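Local atomic coordinates of protein kinase containing Z-DNA binding domains (Danio rerio, PDB entry 4LB6), a protein that binds left-handed Z-DNA through its Zalpha domain, the part described here, and probably phosphorylates the translation initiation factor eIF2alpha through its kinase domain. Residues A[26-31]-A[41-46]. Numbering follows the deposited sequence.
With nucleotides of chain B.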
loop_
_atom_site.group_PDB
_atom_site.type_symbol
_atom_site.label_atom_id
_atom_site.label_comp_id
_atom_site.label_asym_id
_atom_site.label_seq_id
_atom_site.Cartn_x
_atom_site.Cartn_y
_atom_site.Cartn_z
ATOM N N SER A 26 6.091 8.871 16.087
ATOM C CA SER A 26 5.156 7.939 15.475
ATOM C C SER A 26 4.757 8.388 14.077
ATOM O O SER A 26 4.778 9.604 13.764
ATOM C CB SER A 26 3.898 7.869 16.326
ATOM O OG SER A 26 4.221 7.553 17.650
ATOM N N THR A 27 4.395 7.423 13.232
ATOM C CA THR A 27 3.823 7.732 11.921
ATOM C C THR A 27 2.296 7.770 12.038
ATOM O O THR A 27 1.710 7.318 13.045
ATOM C CB THR A 27 4.191 6.658 10.881
ATOM O OG1 THR A 27 3.605 5.419 11.304
ATOM C CG2 THR A 27 5.746 6.513 10.794
ATOM N N VAL A 28 1.647 8.346 11.036
ATOM C CA VAL A 28 0.182 8.372 11.045
ATOM C C VAL A 28 -0.382 6.936 11.098
ATOM O O VAL A 28 -1.457 6.688 11.654
ATOM C CB VAL A 28 -0.405 9.162 9.839
ATOM C CG1 VAL A 28 -0.007 8.529 8.434
ATOM C CG2 VAL A 28 -1.960 9.384 10.014
ATOM N N GLN A 29 0.332 5.995 10.499
ATOM C CA GLN A 29 -0.165 4.643 10.456
ATOM C C GLN A 29 -0.254 4.043 11.878
ATOM O O GLN A 29 -1.289 3.450 12.259
ATOM C CB GLN A 29 0.725 3.790 9.531
ATOM C CG GLN A 29 0.507 4.071 8.005
ATOM C CD GLN A 29 1.245 5.306 7.464
ATOM O OE1 GLN A 29 2.063 5.914 8.149
ATOM N NE2 GLN A 29 0.976 5.660 6.204
ATOM N N ASP A 30 0.800 4.287 12.676
ATOM C CA ASP A 30 0.818 3.980 14.117
ATOM C C ASP A 30 -0.436 4.467 14.825
ATOM O O ASP A 30 -1.098 3.736 15.566
ATOM C CB ASP A 30 2.052 4.623 14.794
ATOM C CG ASP A 30 3.355 3.944 14.397
ATOM O OD1 ASP A 30 3.281 2.725 14.112
ATOM O OD2 ASP A 30 4.433 4.615 14.347
ATOM N N ILE A 31 -0.746 5.733 14.593
ATOM C CA ILE A 31 -1.787 6.445 15.350
ATOM C C ILE A 31 -3.197 6.006 14.891
ATOM O O ILE A 31 -4.048 5.633 15.714
ATOM C CB ILE A 31 -1.659 7.946 15.127
ATOM C CG1 ILE A 31 -0.295 8.441 15.605
ATOM C CG2 ILE A 31 -2.746 8.671 15.916
ATOM C CD1 ILE A 31 0.073 9.866 15.042
ATOM N N THR A 41 -8.264 11.439 8.517
ATOM C CA THR A 41 -8.693 12.260 9.649
ATOM C C THR A 41 -7.527 12.507 10.594
ATOM O O THR A 41 -7.356 13.596 11.129
ATOM C CB THR A 41 -9.791 11.522 10.420
ATOM O OG1 THR A 41 -10.897 11.313 9.511
ATOM C CG2 THR A 41 -10.207 12.300 11.675
ATOM N N VAL A 42 -6.728 11.479 10.868
ATOM C CA VAL A 42 -5.601 11.728 11.744
ATOM C C VAL A 42 -4.604 12.701 11.059
ATOM O O VAL A 42 -4.079 13.626 11.706
ATOM C CB VAL A 42 -4.914 10.399 12.132
ATOM C CG1 VAL A 42 -3.658 10.649 12.956
ATOM C CG2 VAL A 42 -5.914 9.495 12.911
ATOM N N ASN A 43 -4.327 12.500 9.776
ATOM C CA ASN A 43 -3.409 13.438 9.126
ATOM C C ASN A 43 -3.956 14.871 9.123
ATOM O O ASN A 43 -3.166 15.807 9.296
ATOM C CB ASN A 43 -3.037 13.028 7.667
ATOM C CG ASN A 43 -1.711 12.318 7.581
ATOM O OD1 ASN A 43 -0.813 12.530 8.393
ATOM N ND2 ASN A 43 -1.562 11.460 6.536
ATOM N N ARG A 44 -5.257 15.065 8.863
ATOM C CA ARG A 44 -5.826 16.434 8.860
ATOM C C ARG A 44 -5.474 17.088 10.204
ATOM O O ARG A 44 -4.996 18.252 10.263
ATOM C CB ARG A 44 -7.380 16.394 8.670
ATOM C CG ARG A 44 -8.179 17.703 8.920
ATOM C CD ARG A 44 -9.702 17.430 8.714
ATOM N NE ARG A 44 -9.856 16.589 7.534
ATOM C CZ ARG A 44 -10.503 15.424 7.491
ATOM N NH1 ARG A 44 -11.166 14.981 8.541
ATOM N NH2 ARG A 44 -10.509 14.714 6.372
ATOM N N HIS A 45 -5.724 16.342 11.277
ATOM C CA HIS A 45 -5.460 16.910 12.612
ATOM C C HIS A 45 -3.983 17.071 12.938
ATOM O O HIS A 45 -3.634 18.020 13.634
ATOM C CB HIS A 45 -6.237 16.126 13.690
ATOM C CG HIS A 45 -7.710 16.386 13.619
ATOM N ND1 HIS A 45 -8.278 17.579 14.038
ATOM C CD2 HIS A 45 -8.722 15.649 13.108
ATOM C CE1 HIS A 45 -9.582 17.538 13.831
ATOM N NE2 HIS A 45 -9.881 16.375 13.274
ATOM N N LEU A 46 -3.114 16.160 12.465
ATOM C CA LEU A 46 -1.678 16.331 12.713
ATOM C C LEU A 46 -1.170 17.615 12.057
ATOM O O LEU A 46 -0.424 18.406 12.683
ATOM C CB LEU A 46 -0.904 15.138 12.120
ATOM C CG LEU A 46 -0.949 13.911 13.044
ATOM C CD1 LEU A 46 -0.407 12.675 12.257
ATOM C CD2 LEU A 46 -0.121 14.090 14.294
ATOM P P DG B 5 -4.165 11.639 3.800
ATOM O OP1 DG B 5 -3.432 10.661 4.622
ATOM O OP2 DG B 5 -5.517 11.361 3.198
ATOM O "O5'" DG B 5 -4.235 12.988 4.622
ATOM C "C5'" DG B 5 -4.993 14.183 4.111
ATOM C "C4'" DG B 5 -4.691 15.394 4.964
ATOM O "O4'" DG B 5 -3.295 15.712 4.961
ATOM C "C3'" DG B 5 -5.355 16.670 4.359
ATOM O "O3'" DG B 5 -6.599 16.757 5.068
ATOM C "C2'" DG B 5 -4.428 17.767 4.807
ATOM C "C1'" DG B 5 -3.054 17.131 4.987
ATOM N N9 DG B 5 -2.041 17.353 3.946
ATOM C C8 DG B 5 -0.785 17.829 4.190
ATOM N N7 DG B 5 0.003 17.855 3.127
ATOM C C5 DG B 5 -0.814 17.423 2.085
ATOM C C6 DG B 5 -0.479 17.214 0.715
ATOM O O6 DG B 5 0.601 17.421 0.167
ATOM N N1 DG B 5 -1.534 16.683 -0.032
ATOM C C2 DG B 5 -2.750 16.340 0.533
ATOM N N2 DG B 5 -3.671 15.789 -0.305
ATOM N N3 DG B 5 -3.031 16.531 1.856
ATOM C C4 DG B 5 -2.031 17.052 2.573
ATOM P P DC B 6 -7.991 17.109 4.329
ATOM O OP1 DC B 6 -8.830 17.914 5.261
ATOM O OP2 DC B 6 -8.617 16.024 3.600
ATOM O "O5'" DC B 6 -7.531 18.217 3.224
ATOM C "C5'" DC B 6 -8.595 19.017 2.658
ATOM C "C4'" DC B 6 -8.245 19.155 1.143
ATOM O "O4'" DC B 6 -7.043 19.948 0.977
ATOM C "C3'" DC B 6 -8.093 17.842 0.347
ATOM O "O3'" DC B 6 -8.742 17.989 -0.912
ATOM C "C2'" DC B 6 -6.562 17.807 0.140
ATOM C "C1'" DC B 6 -6.299 19.303 -0.003
ATOM N N1 DC B 6 -4.883 19.619 0.243
ATOM C C2 DC B 6 -4.035 19.557 -0.870
ATOM O O2 DC B 6 -4.532 19.200 -1.940
ATOM N N3 DC B 6 -2.737 19.810 -0.715
ATOM C C4 DC B 6 -2.298 20.183 0.472
ATOM N N4 DC B 6 -1.007 20.462 0.622
ATOM C C5 DC B 6 -3.140 20.268 1.620
ATOM C C6 DC B 6 -4.457 20.004 1.457
ATOM P P DC B 4 1.832 12.405 4.386
ATOM O OP1 DC B 4 2.035 13.379 5.541
ATOM O OP2 DC B 4 1.134 11.069 4.686
ATOM O "O5'" DC B 4 0.995 13.198 3.356
ATOM C "C5'" DC B 4 -0.261 13.936 3.734
ATOM C "C4'" DC B 4 -1.430 13.682 2.814
ATOM O "O4'" DC B 4 -1.022 14.145 1.467
ATOM C "C3'" DC B 4 -1.800 12.182 2.658
ATOM O "O3'" DC B 4 -3.232 11.992 2.548
ATOM C "C2'" DC B 4 -1.106 11.818 1.291
ATOM C "C1'" DC B 4 -1.367 13.134 0.563
ATOM N N1 DC B 4 -0.434 13.243 -0.574
ATOM C C2 DC B 4 -0.841 12.799 -1.818
ATOM O O2 DC B 4 -1.965 12.362 -1.961
ATOM N N3 DC B 4 0.043 12.832 -2.854
ATOM C C4 DC B 4 1.299 13.280 -2.640
ATOM N N4 DC B 4 2.096 13.283 -3.771
ATOM C C5 DC B 4 1.762 13.691 -1.357
ATOM C C6 DC B 4 0.858 13.638 -0.366
#
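V28 and V42 make the tight part of this contact between helix 28-35 and helix 39-51. The two valines lie alongside each other, running opposite ways, with V28 CG2 3.6 Å from V42 CG1. V42 CG1 lies anti to its backbone N (chi1 175°), which also brings it to 3.7 Å from I31 CG2. One methyl thus touches two residues of the facing helix. I31 and L46 meet tip to tip, more loosely, at 4.0 Å between their CD1 atoms. I31 also packs on Y19 of helix 10-23, and L46 on W67 of strand 66-69. At the start of helix 28-35, T27 and D30 form a capping box: T27 N donates to D30 OD2, and D30 N donates back to T27 OG1 in a weak bond.

The other side faces the DNA and is polar. The N43 side chain runs roughly perpendicular to that of V28, with N43 OD1 3.7 Å from V28 CB. Its ND2 turns to the backbone of chain B and donates to OP1 of DG5 at 2.8 Å, nearly straight at 165°. A weak second bond runs from ND2 to OP2 of DC4. R44 NE donates to OP1 of DC6 at 2.8 Å. Its NH2 forms a salt bridge with E38 of a second subunit. A leucine in place of R44 would probably cost the DC6 phosphate this bond and E38 its salt bridge. Helix 39-51 is the recognition helix of a winged helix-turn-helix, the Zalpha fold, here gripping successive phosphates of the DNA.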